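Local coordinates for protein nicastrin (Dictyostelium purpureum, PDB 4R12) that probably serves as an essential subunit of gamma-secretase, the membrane protease complex that cleaves integral membrane proteins such as Notch receptors and the amyloid precursor protein, at residues 233-238 / 400-405; 269-274 / 382-387; 408-413 / 419-424. All blocks are in the same frame, centred on the assembly; numbering follows the deposited sequence.

Contact 1 of 3, residues 233-238 / 400-405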
ATOM      1  N   GLY A 233      -5.564   3.741  -2.462  1.00 21.78           N
ATOM      2  CA  GLY A 233      -5.948   3.163  -1.171  1.00 21.23           C
ATOM      3  C   GLY A 233      -6.084   4.212  -0.068  1.00 20.31           C
ATOM      4  O   GLY A 233      -5.412   4.126   0.959  1.00 20.96           O
ATOM      5  N   ALA A 234      -6.942   5.200  -0.289  1.00 21.66           N
ATOM      6  CA  ALA A 234      -7.060   6.326   0.624  1.00 21.90           C
ATOM      7  C   ALA A 234      -7.405   5.847   2.047  1.00 21.84           C
ATOM      8  O   ALA A 234      -6.639   6.085   2.980  1.00 23.12           O
ATOM      9  CB  ALA A 234      -8.099   7.322   0.113  1.00 21.36           C
ATOM     10  N   ASP A 235      -8.506   5.115   2.213  1.00 21.09           N
ATOM     11  CA  ASP A 235      -8.818   4.623   3.563  1.00 21.71           C
ATOM     12  C   ASP A 235      -7.988   3.397   3.915  1.00 21.63           C
ATOM     13  O   ASP A 235      -7.611   3.211   5.072  1.00 20.92           O
ATOM     14  CB  ASP A 235     -10.309   4.306   3.729  1.00 22.48           C
ATOM     15  CG  ASP A 235     -10.741   4.337   5.198  1.00 25.24           C
ATOM     16  OD1 ASP A 235     -10.142   5.132   5.961  1.00 23.29           O
ATOM     17  OD2 ASP A 235     -11.646   3.563   5.592  1.00 22.90           O
ATOM     18  N   GLN A 236      -7.710   2.553   2.920  1.00 21.00           N
ATOM     19  CA  GLN A 236      -6.919   1.355   3.154  1.00 21.61           C
ATOM     20  C   GLN A 236      -5.596   1.648   3.856  1.00 21.30           C
ATOM     21  O   GLN A 236      -5.243   0.984   4.838  1.00 21.05           O
ATOM     22  CB  GLN A 236      -6.636   0.630   1.824  1.00 20.38           C
ATOM     23  CG  GLN A 236      -5.823  -0.642   1.994  1.00 22.27           C
ATOM     24  CD  GLN A 236      -5.612  -1.354   0.667  1.00 24.35           C
ATOM     25  OE1 GLN A 236      -5.488  -0.708  -0.377  1.00 22.50           O
ATOM     26  NE2 GLN A 236      -5.582  -2.681   0.700  1.00 23.30           N
ATOM     27  N   SER A 237      -4.868   2.645   3.361  1.00 20.91           N
ATOM     28  CA  SER A 237      -3.549   2.968   3.909  1.00 21.51           C
ATOM     29  C   SER A 237      -3.201   4.465   3.941  1.00 20.65           C
ATOM     30  O   SER A 237      -2.688   4.965   4.935  1.00 21.74           O
ATOM     31  CB  SER A 237      -2.453   2.264   3.097  1.00 21.89           C
ATOM     32  OG  SER A 237      -2.609   0.853   3.080  1.00 21.98           O
ATOM     33  N   SER A 238      -3.422   5.165   2.830  1.00 20.45           N
ATOM     34  CA  SER A 238      -2.708   6.421   2.630  1.00 21.43           C
ATOM     35  C   SER A 238      -3.253   7.570   3.488  1.00 20.20           C
ATOM     36  O   SER A 238      -2.505   8.503   3.818  1.00 21.31           O
ATOM     37  CB  SER A 238      -2.700   6.787   1.137  1.00 21.45           C
ATOM     38  OG  SER A 238      -4.003   7.029   0.646  1.00 29.36           O
ATOM     39  N   ILE A 400      -5.962   1.098  15.949  1.00 25.00           N
ATOM     40  CA  ILE A 400      -6.982   2.119  15.763  1.00 24.96           C
ATOM     41  C   ILE A 400      -7.576   2.038  14.352  1.00 25.24           C
ATOM     42  O   ILE A 400      -6.844   2.138  13.377  1.00 23.44           O
ATOM     43  CB  ILE A 400      -6.396   3.535  15.993  1.00 24.30           C
ATOM     44  CG1 ILE A 400      -5.706   3.621  17.362  1.00 24.60           C
ATOM     45  CG2 ILE A 400      -7.477   4.591  15.835  1.00 24.00           C
ATOM     46  CD1 ILE A 400      -5.144   5.029  17.698  1.00 25.28           C
ATOM     47  N   THR A 401      -8.894   1.858  14.254  1.00 24.15           N
ATOM     48  CA  THR A 401      -9.570   1.750  12.961  1.00 24.28           C
ATOM     49  C   THR A 401     -10.838   2.584  12.940  1.00 24.88           C
ATOM     50  O   THR A 401     -11.236   3.153  13.961  1.00 26.83           O
ATOM     51  CB  THR A 401      -9.978   0.274  12.622  1.00 23.59           C
ATOM     52  OG1 THR A 401     -11.214  -0.044  13.279  1.00 25.10           O
ATOM     53  CG2 THR A 401      -8.908  -0.726  13.049  1.00 24.23           C
ATOM     54  N   ASP A 402     -11.492   2.622  11.783  1.00 23.01           N
ATOM     55  CA  ASP A 402     -12.751   3.347  11.639  1.00 21.79           C
ATOM     56  C   ASP A 402     -13.961   2.414  11.605  1.00 24.73           C
ATOM     57  O   ASP A 402     -15.035   2.794  11.119  1.00 25.77           O
ATOM     58  CB  ASP A 402     -12.741   4.229  10.387  1.00 23.69           C
ATOM     59  CG  ASP A 402     -12.428   3.460   9.125  1.00 25.02           C
ATOM     60  OD1 ASP A 402     -12.522   2.205   9.134  1.00 23.36           O
ATOM     61  OD2 ASP A 402     -12.070   4.125   8.124  1.00 23.26           O
ATOM     62  N   HIS A 403     -13.797   1.201  12.125  1.00 23.52           N
ATOM     63  CA  HIS A 403     -14.897   0.243  12.129  1.00 24.97           C
ATOM     64  C   HIS A 403     -14.886  -0.638  13.374  1.00 26.15           C
ATOM     65  O   HIS A 403     -13.825  -0.991  13.903  1.00 26.45           O
ATOM     66  CB  HIS A 403     -14.828  -0.647  10.880  1.00 25.46           C
ATOM     67  CG  HIS A 403     -13.525  -1.380  10.751  1.00 25.10           C
ATOM     68  ND1 HIS A 403     -13.367  -2.701  11.124  1.00 24.88           N
ATOM     69  CD2 HIS A 403     -12.306  -0.961  10.339  1.00 24.14           C
ATOM     70  CE1 HIS A 403     -12.113  -3.065  10.925  1.00 27.03           C
ATOM     71  NE2 HIS A 403     -11.446  -2.027  10.452  1.00 24.15           N
ATOM     72  N   ASP A 404     -16.078  -1.017  13.820  1.00 26.95           N
ATOM     73  CA  ASP A 404     -16.207  -1.996  14.894  1.00 28.56           C
ATOM     74  C   ASP A 404     -15.958  -3.385  14.309  1.00 27.17           C
ATOM     75  O   ASP A 404     -14.936  -4.024  14.599  1.00 27.69           O
ATOM     76  CB  ASP A 404     -17.587  -1.901  15.550  1.00 29.83           C
ATOM     77  CG  ASP A 404     -17.871  -3.066  16.508  1.00 33.58           C
ATOM     78  OD1 ASP A 404     -16.902  -3.666  17.028  1.00 33.59           O
ATOM     79  OD2 ASP A 404     -19.056  -3.374  16.735  1.00 35.75           O
ATOM     80  N   TYR A 405     -16.881  -3.851  13.475  1.00 27.76           N
ATOM     81  CA  TYR A 405     -16.686  -5.123  12.777  1.00 28.12           C
ATOM     82  C   TYR A 405     -16.464  -4.872  11.269  1.00 26.43           C
ATOM     83  O   TYR A 405     -15.342  -4.575  10.850  1.00 26.85           O
ATOM     84  CB  TYR A 405     -17.884  -6.058  13.041  1.00 28.86           C
ATOM     85  CG  TYR A 405     -17.792  -7.435  12.402  1.00 30.93           C
ATOM     86  CD1 TYR A 405     -16.595  -7.918  11.889  1.00 31.01           C
ATOM     87  CD2 TYR A 405     -18.921  -8.252  12.304  1.00 32.71           C
ATOM     88  CE1 TYR A 405     -16.515  -9.171  11.292  1.00 32.44           C
ATOM     89  CE2 TYR A 405     -18.852  -9.512  11.709  1.00 34.52           C
ATOM     90  CZ  TYR A 405     -17.644  -9.961  11.203  1.00 33.57           C
ATOM     91  OH  TYR A 405     -17.561 -11.197  10.609  1.00 34.46           O
TER

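Contact 2 of 3, residues 269-274 / 382-387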
ATOM      1  N   ASN A 269       6.135  -2.004   4.622  1.00 24.34           N
ATOM      2  CA  ASN A 269       5.809  -2.203   3.215  1.00 25.29           C
ATOM      3  C   ASN A 269       5.415  -3.659   2.957  1.00 24.76           C
ATOM      4  O   ASN A 269       5.777  -4.544   3.726  1.00 24.63           O
ATOM      5  CB  ASN A 269       6.995  -1.808   2.337  1.00 24.25           C
ATOM      6  CG  ASN A 269       6.579  -1.415   0.928  1.00 24.48           C
ATOM      7  OD1 ASN A 269       5.451  -1.684   0.500  1.00 25.61           O
ATOM      8  ND2 ASN A 269       7.505  -0.791   0.185  1.00 25.09           N
ATOM      9  N   ALA A 270       4.666  -3.877   1.881  1.00 22.30           N
ATOM     10  CA  ALA A 270       4.232  -5.200   1.421  1.00 24.14           C
ATOM     11  C   ALA A 270       3.425  -5.987   2.470  1.00 26.19           C
ATOM     12  O   ALA A 270       3.347  -7.221   2.426  1.00 26.61           O
ATOM     13  CB  ALA A 270       5.452  -6.008   0.941  1.00 23.76           C
ATOM     14  N   GLU A 271       2.790  -5.266   3.393  1.00 24.72           N
ATOM     15  CA  GLU A 271       1.939  -5.899   4.389  1.00 25.19           C
ATOM     16  C   GLU A 271       0.696  -6.526   3.779  1.00 27.07           C
ATOM     17  O   GLU A 271       0.170  -7.499   4.317  1.00 27.29           O
ATOM     18  CB  GLU A 271       1.512  -4.882   5.458  1.00 22.78           C
ATOM     19  CG  GLU A 271       2.667  -4.382   6.268  1.00 23.29           C
ATOM     20  CD  GLU A 271       3.274  -5.470   7.149  1.00 25.19           C
ATOM     21  OE1 GLU A 271       2.734  -5.737   8.236  1.00 26.98           O
ATOM     22  OE2 GLU A 271       4.287  -6.060   6.746  1.00 24.42           O
ATOM     23  N   ARG A 272       0.213  -5.969   2.665  1.00 25.35           N
ATOM     24  CA  ARG A 272      -1.010  -6.503   2.059  1.00 26.33           C
ATOM     25  C   ARG A 272      -0.757  -7.866   1.437  1.00 28.80           C
ATOM     26  O   ARG A 272      -1.685  -8.520   0.968  1.00 28.00           O
ATOM     27  CB  ARG A 272      -1.574  -5.562   0.996  1.00 25.89           C
ATOM     28  CG  ARG A 272      -1.763  -4.125   1.436  1.00 28.30           C
ATOM     29  CD  ARG A 272      -2.372  -4.050   2.774  1.00 27.15           C
ATOM     30  NE  ARG A 272      -2.620  -2.683   3.257  1.00 27.65           N
ATOM     31  CZ  ARG A 272      -3.273  -2.462   4.392  1.00 28.55           C
ATOM     32  NH1 ARG A 272      -3.694  -3.514   5.100  1.00 23.76           N
ATOM     33  NH2 ARG A 272      -3.514  -1.234   4.820  1.00 26.49           N
ATOM     34  N   TRP A 273       0.502  -8.295   1.428  1.00 26.34           N
ATOM     35  CA  TRP A 273       0.857  -9.562   0.804  1.00 29.55           C
ATOM     36  C   TRP A 273       1.462 -10.497   1.848  1.00 30.89           C
ATOM     37  O   TRP A 273       2.567 -11.025   1.681  1.00 31.45           O
ATOM     38  CB  TRP A 273       1.802  -9.315  -0.375  1.00 29.61           C
ATOM     39  CG  TRP A 273       1.189  -8.371  -1.365  1.00 29.17           C
ATOM     40  CD1 TRP A 273       1.400  -7.018  -1.451  1.00 30.14           C
ATOM     41  CD2 TRP A 273       0.214  -8.689  -2.368  1.00 29.03           C
ATOM     42  NE1 TRP A 273       0.630  -6.484  -2.458  1.00 27.57           N
ATOM     43  CE2 TRP A 273      -0.106  -7.485  -3.033  1.00 28.65           C
ATOM     44  CE3 TRP A 273      -0.419  -9.872  -2.765  1.00 31.93           C
ATOM     45  CZ2 TRP A 273      -1.025  -7.435  -4.078  1.00 30.52           C
ATOM     46  CZ3 TRP A 273      -1.327  -9.819  -3.806  1.00 32.59           C
ATOM     47  CH2 TRP A 273      -1.623  -8.610  -4.452  1.00 33.98           C
ATOM     48  N   GLY A 274       0.724 -10.676   2.938  1.00 28.98           N
ATOM     49  CA  GLY A 274       1.109 -11.608   3.984  1.00 29.94           C
ATOM     50  C   GLY A 274       1.982 -11.028   5.081  1.00 29.28           C
ATOM     51  O   GLY A 274       2.800 -11.747   5.659  1.00 28.54           O
ATOM     52  N   PRO A 382      -7.498  -7.773  10.471  1.00 28.75           N
ATOM     53  CA  PRO A 382      -6.197  -7.914   9.812  1.00 27.95           C
ATOM     54  C   PRO A 382      -5.323  -6.696  10.075  1.00 26.10           C
ATOM     55  O   PRO A 382      -5.732  -5.577   9.768  1.00 26.24           O
ATOM     56  CB  PRO A 382      -6.554  -8.009   8.323  1.00 29.45           C
ATOM     57  CG  PRO A 382      -7.961  -8.449   8.285  1.00 28.93           C
ATOM     58  CD  PRO A 382      -8.621  -7.915   9.529  1.00 28.28           C
ATOM     59  N   SER A 383      -4.157  -6.909  10.671  1.00 25.93           N
ATOM     60  CA  SER A 383      -3.311  -5.799  11.086  1.00 26.20           C
ATOM     61  C   SER A 383      -1.881  -6.260  11.285  1.00 24.90           C
ATOM     62  O   SER A 383      -1.632  -7.430  11.588  1.00 27.50           O
ATOM     63  CB  SER A 383      -3.832  -5.172  12.384  1.00 26.54           C
ATOM     64  OG  SER A 383      -3.949  -6.153  13.400  1.00 27.15           O
ATOM     65  N   SER A 384      -0.956  -5.324  11.116  1.00 24.27           N
ATOM     66  CA  SER A 384       0.470  -5.580  11.263  1.00 24.86           C
ATOM     67  C   SER A 384       0.852  -5.964  12.686  1.00 26.53           C
ATOM     68  O   SER A 384       1.893  -6.605  12.905  1.00 25.71           O
ATOM     69  CB  SER A 384       1.263  -4.344  10.826  1.00 24.42           C
ATOM     70  OG  SER A 384       1.109  -4.147   9.431  1.00 23.85           O
ATOM     71  N   SER A 385       0.030  -5.543  13.649  1.00 25.20           N
ATOM     72  CA  SER A 385       0.232  -5.906  15.049  1.00 25.69           C
ATOM     73  C   SER A 385       0.200  -7.419  15.242  1.00 26.21           C
ATOM     74  O   SER A 385       0.816  -7.953  16.159  1.00 27.80           O
ATOM     75  CB  SER A 385      -0.831  -5.257  15.937  1.00 25.42           C
ATOM     76  OG  SER A 385      -0.651  -3.854  16.009  1.00 26.06           O
ATOM     77  N   MET A 386      -0.537  -8.105  14.376  1.00 27.33           N
ATOM     78  CA  MET A 386      -0.572  -9.559  14.407  1.00 28.63           C
ATOM     79  C   MET A 386       0.820 -10.193  14.338  1.00 31.14           C
ATOM     80  O   MET A 386       1.054 -11.257  14.927  1.00 30.60           O
ATOM     81  CB  MET A 386      -1.435 -10.091  13.267  1.00 29.08           C
ATOM     82  CG  MET A 386      -2.918  -9.841  13.461  1.00 28.82           C
ATOM     83  SD  MET A 386      -3.897 -10.469  12.078  1.00 31.38           S
ATOM     84  CE  MET A 386      -5.525 -10.505  12.817  1.00 31.93           C
ATOM     85  N   SER A 387       1.744  -9.553  13.629  1.00 29.04           N
ATOM     86  CA  SER A 387       3.089 -10.104  13.516  1.00 29.31           C
ATOM     87  C   SER A 387       3.791 -10.063  14.865  1.00 31.22           C
ATOM     88  O   SER A 387       4.523 -10.989  15.217  1.00 31.50           O
ATOM     89  CB  SER A 387       3.905  -9.345  12.467  1.00 29.60           C
ATOM     90  OG  SER A 387       3.285  -9.442  11.200  1.00 27.66           O
TER

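Contact 3 of 3, residues 408-413 / 419-424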
ATOM      1  N   SER A 408     -15.568   0.015   7.360  1.00 24.33           N
ATOM      2  CA  SER A 408     -16.269   1.206   6.906  1.00 24.29           C
ATOM      3  C   SER A 408     -15.891   1.543   5.447  1.00 23.19           C
ATOM      4  O   SER A 408     -16.706   2.061   4.691  1.00 24.65           O
ATOM      5  CB  SER A 408     -15.960   2.388   7.836  1.00 25.93           C
ATOM      6  OG  SER A 408     -16.437   2.093   9.151  1.00 30.55           O
ATOM      7  N   ASN A 409     -14.651   1.258   5.076  1.00 22.01           N
ATOM      8  CA  ASN A 409     -14.190   1.365   3.683  1.00 23.00           C
ATOM      9  C   ASN A 409     -15.071   0.563   2.716  1.00 24.54           C
ATOM     10  O   ASN A 409     -15.043  -0.665   2.727  1.00 24.78           O
ATOM     11  CB  ASN A 409     -12.739   0.876   3.591  1.00 21.46           C
ATOM     12  CG  ASN A 409     -12.061   1.247   2.264  1.00 21.79           C
ATOM     13  OD1 ASN A 409     -12.710   1.713   1.326  1.00 22.44           O
ATOM     14  ND2 ASN A 409     -10.752   1.004   2.181  1.00 21.78           N
ATOM     15  N   PRO A 410     -15.848   1.256   1.863  1.00 23.78           N
ATOM     16  CA  PRO A 410     -16.719   0.555   0.915  1.00 25.99           C
ATOM     17  C   PRO A 410     -16.007   0.164  -0.388  1.00 24.22           C
ATOM     18  O   PRO A 410     -16.608  -0.491  -1.244  1.00 25.87           O
ATOM     19  CB  PRO A 410     -17.822   1.575   0.649  1.00 24.33           C
ATOM     20  CG  PRO A 410     -17.128   2.894   0.782  1.00 25.75           C
ATOM     21  CD  PRO A 410     -16.060   2.720   1.831  1.00 24.03           C
ATOM     22  N   TYR A 411     -14.743   0.546  -0.519  1.00 22.64           N
ATOM     23  CA  TYR A 411     -13.989   0.259  -1.733  1.00 23.25           C
ATOM     24  C   TYR A 411     -12.623  -0.322  -1.407  1.00 23.09           C
ATOM     25  O   TYR A 411     -11.614   0.085  -1.988  1.00 22.71           O
ATOM     26  CB  TYR A 411     -13.841   1.540  -2.581  1.00 23.46           C
ATOM     27  CG  TYR A 411     -15.168   1.998  -3.124  1.00 25.41           C
ATOM     28  CD1 TYR A 411     -15.848   1.238  -4.062  1.00 24.68           C
ATOM     29  CD2 TYR A 411     -15.755   3.173  -2.683  1.00 24.95           C
ATOM     30  CE1 TYR A 411     -17.083   1.646  -4.562  1.00 25.95           C
ATOM     31  CE2 TYR A 411     -16.991   3.590  -3.171  1.00 26.22           C
ATOM     32  CZ  TYR A 411     -17.648   2.820  -4.105  1.00 27.77           C
ATOM     33  OH  TYR A 411     -18.875   3.228  -4.590  1.00 29.16           O
ATOM     34  N   TYR A 412     -12.588  -1.293  -0.495  1.00 23.21           N
ATOM     35  CA  TYR A 412     -11.309  -1.835  -0.068  1.00 24.68           C
ATOM     36  C   TYR A 412     -10.560  -2.528  -1.214  1.00 24.57           C
ATOM     37  O   TYR A 412     -11.095  -3.416  -1.871  1.00 24.77           O
ATOM     38  CB  TYR A 412     -11.500  -2.821   1.098  1.00 24.43           C
ATOM     39  CG  TYR A 412     -10.188  -3.313   1.632  1.00 25.02           C
ATOM     40  CD1 TYR A 412      -9.569  -4.434   1.090  1.00 25.60           C
ATOM     41  CD2 TYR A 412      -9.547  -2.638   2.665  1.00 24.09           C
ATOM     42  CE1 TYR A 412      -8.351  -4.878   1.569  1.00 23.69           C
ATOM     43  CE2 TYR A 412      -8.325  -3.074   3.154  1.00 23.98           C
ATOM     44  CZ  TYR A 412      -7.736  -4.194   2.602  1.00 26.00           C
ATOM     45  OH  TYR A 412      -6.520  -4.636   3.068  1.00 26.41           O
ATOM     46  N   GLY A 413      -9.308  -2.129  -1.438  1.00 22.69           N
ATOM     47  CA  GLY A 413      -8.482  -2.757  -2.456  1.00 22.84           C
ATOM     48  C   GLY A 413      -8.938  -2.428  -3.867  1.00 22.92           C
ATOM     49  O   GLY A 413      -8.887  -3.266  -4.778  1.00 22.21           O
ATOM     50  N   ASN A 419      -9.697  10.141  -2.839  1.00 26.22           N
ATOM     51  CA  ASN A 419      -9.857  11.273  -1.921  1.00 27.68           C
ATOM     52  C   ASN A 419     -11.308  11.504  -1.538  1.00 28.54           C
ATOM     53  O   ASN A 419     -11.581  12.043  -0.460  1.00 27.99           O
ATOM     54  CB  ASN A 419      -9.225  12.585  -2.480  1.00 26.61           C
ATOM     55  CG  ASN A 419      -9.867  13.096  -3.778  1.00 31.29           C
ATOM     56  OD1 ASN A 419     -10.906  12.623  -4.230  1.00 35.00           O
ATOM     57  ND2 ASN A 419      -9.229  14.096  -4.377  1.00 35.46           N
ATOM     58  N   GLU A 420     -12.232  11.068  -2.393  1.00 26.57           N
ATOM     59  CA  GLU A 420     -13.656  11.203  -2.097  1.00 29.82           C
ATOM     60  C   GLU A 420     -14.187  10.080  -1.207  1.00 29.90           C
ATOM     61  O   GLU A 420     -15.345  10.101  -0.786  1.00 31.51           O
ATOM     62  CB  GLU A 420     -14.452  11.272  -3.398  1.00 32.85           C
ATOM     63  CG  GLU A 420     -14.195  12.577  -4.134  1.00 35.92           C
ATOM     64  CD  GLU A 420     -15.055  12.744  -5.360  1.00 39.85           C
ATOM     65  OE1 GLU A 420     -15.744  11.778  -5.749  1.00 46.40           O
ATOM     66  OE2 GLU A 420     -15.039  13.853  -5.933  1.00 45.23           O
ATOM     67  N   ASN A 421     -13.331   9.115  -0.901  1.00 25.78           N
ATOM     68  CA  ASN A 421     -13.724   8.001  -0.054  1.00 25.00           C
ATOM     69  C   ASN A 421     -13.324   8.221   1.405  1.00 24.30           C
ATOM     70  O   ASN A 421     -13.602   7.384   2.248  1.00 25.65           O
ATOM     71  CB  ASN A 421     -13.104   6.691  -0.575  1.00 23.65           C
ATOM     72  CG  ASN A 421     -13.705   5.440   0.083  1.00 23.55           C
ATOM     73  OD1 ASN A 421     -14.919   5.316   0.207  1.00 25.77           O
ATOM     74  ND2 ASN A 421     -12.846   4.509   0.495  1.00 22.46           N
ATOM     75  N   VAL A 422     -12.651   9.331   1.706  1.00 23.46           N
ATOM     76  CA  VAL A 422     -12.208   9.573   3.079  1.00 23.94           C
ATOM     77  C   VAL A 422     -12.652  10.952   3.551  1.00 28.15           C
ATOM     78  O   VAL A 422     -13.043  11.784   2.738  1.00 26.66           O
ATOM     79  CB  VAL A 422     -10.678   9.460   3.230  1.00 23.04           C
ATOM     80  CG1 VAL A 422     -10.236   7.984   3.209  1.00 22.96           C
ATOM     81  CG2 VAL A 422      -9.969  10.262   2.124  1.00 24.17           C
ATOM     82  N   LEU A 423     -12.603  11.176   4.865  1.00 26.36           N
ATOM     83  CA  LEU A 423     -13.081  12.421   5.457  1.00 26.69           C
ATOM     84  C   LEU A 423     -11.936  13.378   5.781  1.00 25.19           C
ATOM     85  O   LEU A 423     -11.453  13.432   6.922  1.00 24.78           O
ATOM     86  CB  LEU A 423     -13.890  12.128   6.732  1.00 27.91           C
ATOM     87  CG  LEU A 423     -15.221  11.393   6.541  1.00 29.87           C
ATOM     88  CD1 LEU A 423     -15.891  11.099   7.905  1.00 33.87           C
ATOM     89  CD2 LEU A 423     -16.153  12.199   5.653  1.00 32.96           C
ATOM     90  N   GLY A 424     -11.519  14.154   4.784  1.00 26.00           N
ATOM     91  CA  GLY A 424     -10.498  15.163   4.998  1.00 26.07           C
ATOM     92  C   GLY A 424     -10.788  16.066   6.195  1.00 25.79           C
ATOM     93  O   GLY A 424      -9.870  16.528   6.875  1.00 26.41           O
TER

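Contact 1 of 3, residues 233-238 / 400-405
Asp235 lays its carboxylate against that of Asp402, the two side chains arriving from opposite directions with their planes 40° apart. OD2 of Asp235 lies 2.6 Å from OD2 of Asp402, which is also 3.1 Å from Asp235 OD1, so a single oxygen of Asp402 faces the whole end of the other acid. On Asp402, chi1 of 55° holds CG between the backbone N and the carbonyl carbon, and its OD1 lies at the edge of the His403 ring, in the ring plane. Thr401 OG1 accepts the N-H of His403 at 3.1 Å in an ST turn, shaping the chain as it leaves strand 397-401. Asp235 belongs to the first turn of helix 234-252, after Gly233 at the N-cap. Asp235 OD1 accepts the N-H of Gly329, and Arg330, the main polar partner of Asp402, suits an acid on that side. An alanine in place of Asp235 would probably leave that Gly329 N-H without its acceptor and open a gap in front of Asp402. Buried acids this close would ordinarily repel; Arg330, the helix start and perhaps a proton kept on an acid group are likely to ease the cost.

Contact 2 of 3, residues 269-274 / 382-387
With CG anti to its carbonyl carbon (chi1 -65°) and the chain bent at chi2 (-68°), Glu271 folds its carboxylate round to face Ser384, whose OG also stands anti to its own carbonyl carbon, beside the backbone N. The hydroxyl donates to Glu271 OE1, with OG and OE1 2.6 Å apart, a short bond that reaches the anti side of the oxygen and only 15° out of the carboxylate plane. Chi1 sets CG of Glu271 3.5 Å from Ser384 OG, so the serine rests against the aliphatic part as well as the acid. A serine suits the spot: it is small enough for CA atoms of Glu271 and Ser384 7.0 Å apart, and still carries a donor. Pro220, at the end of strand 214-220, packs on both side chains. The pair ties the loop after strand 262-268 to the chain entering helix 385-389. Glu324 holds the serine side, its two oxygens bonding Ser384 N and Ser385 OG. Glu271 OE1 also bonds with Ser278 OG, which in turn meets Ser387 OG. Two serine hydroxyls thus meet OE1 of this buried acid, which would probably help to stabilise a negative charge there.

Contact 3 of 3, residues 408-413 / 419-424
Asn421 ND2 donates to Asn409 OD1 at 2.9 Å, the one hydrogen bond between the two segments. The N-H...O angle is 143°. The acceptor lies near the plane of the Asn421 amide, but the donor stands well above the carbonyl plane of Asn409, 51° out of it. From the opposite face, Tyr411 N reaches the same Asn409 OD1 at 3.0 Å, closing an Asx turn, and this second grip, with the partners of ND2, probably fixes the rotation of the amide. Asparagine fits both roles, offering a carbonyl to the turn and an NH2 to a second partner: Asn409 ND2 meets Gln327 OE1 and Asp417 OD2, while Asn421 ND2 also serves Asp417 OD1.

Carbon-to-oxygen contacts gather at the other end of the Asn421 amide. With CG anti to the backbone N (chi1 -168°), the side chain stretches across to the turn, and its OD1 meets Pro410 CD and CG, each 3.3 Å away. Proline suits the middle of the Asx turn, where no N-H is needed, and CD, bonded to nitrogen, is a mildly positive neighbour for an oxygen. The same OD1 lies in the plane of the Tyr411 ring at its edge, 3.7 Å from CD2. At the far end of that ring, OH bonds with Tyr104 O.

Both NH2 groups and the Asn409 oxygen are thus hydrogen-bonded, and Asp417, accepting from both NH2 groups, probably keeps them turned the right way round, since flipping either would set oxygen against oxygen.

Overall arrangement
All three contacts belong to the large lobe, related in sequence to zinc exopeptidases. Contact 1 is the middle member: its centre lies about 8 Å from that of contact 3 and about 14 Å from that of contact 2, while contacts 2 and 3 are about 19 Å apart. Contact 2 is nested in the chain loop closed by contact 1; contact 3 follows. Arg272 NH2 lies 2.9 Å from Ser237 OG, a probable hydrogen bond linking contacts 2 and 1. Toward contact 3, Gln236 NE2 is 3.2 Å from Tyr412 OH, and Asp417 bonds both the start of helix 234-252 and the two asparagines. The Tyr411 side chain is about 9 Å from a bound N-acetylglucosamine.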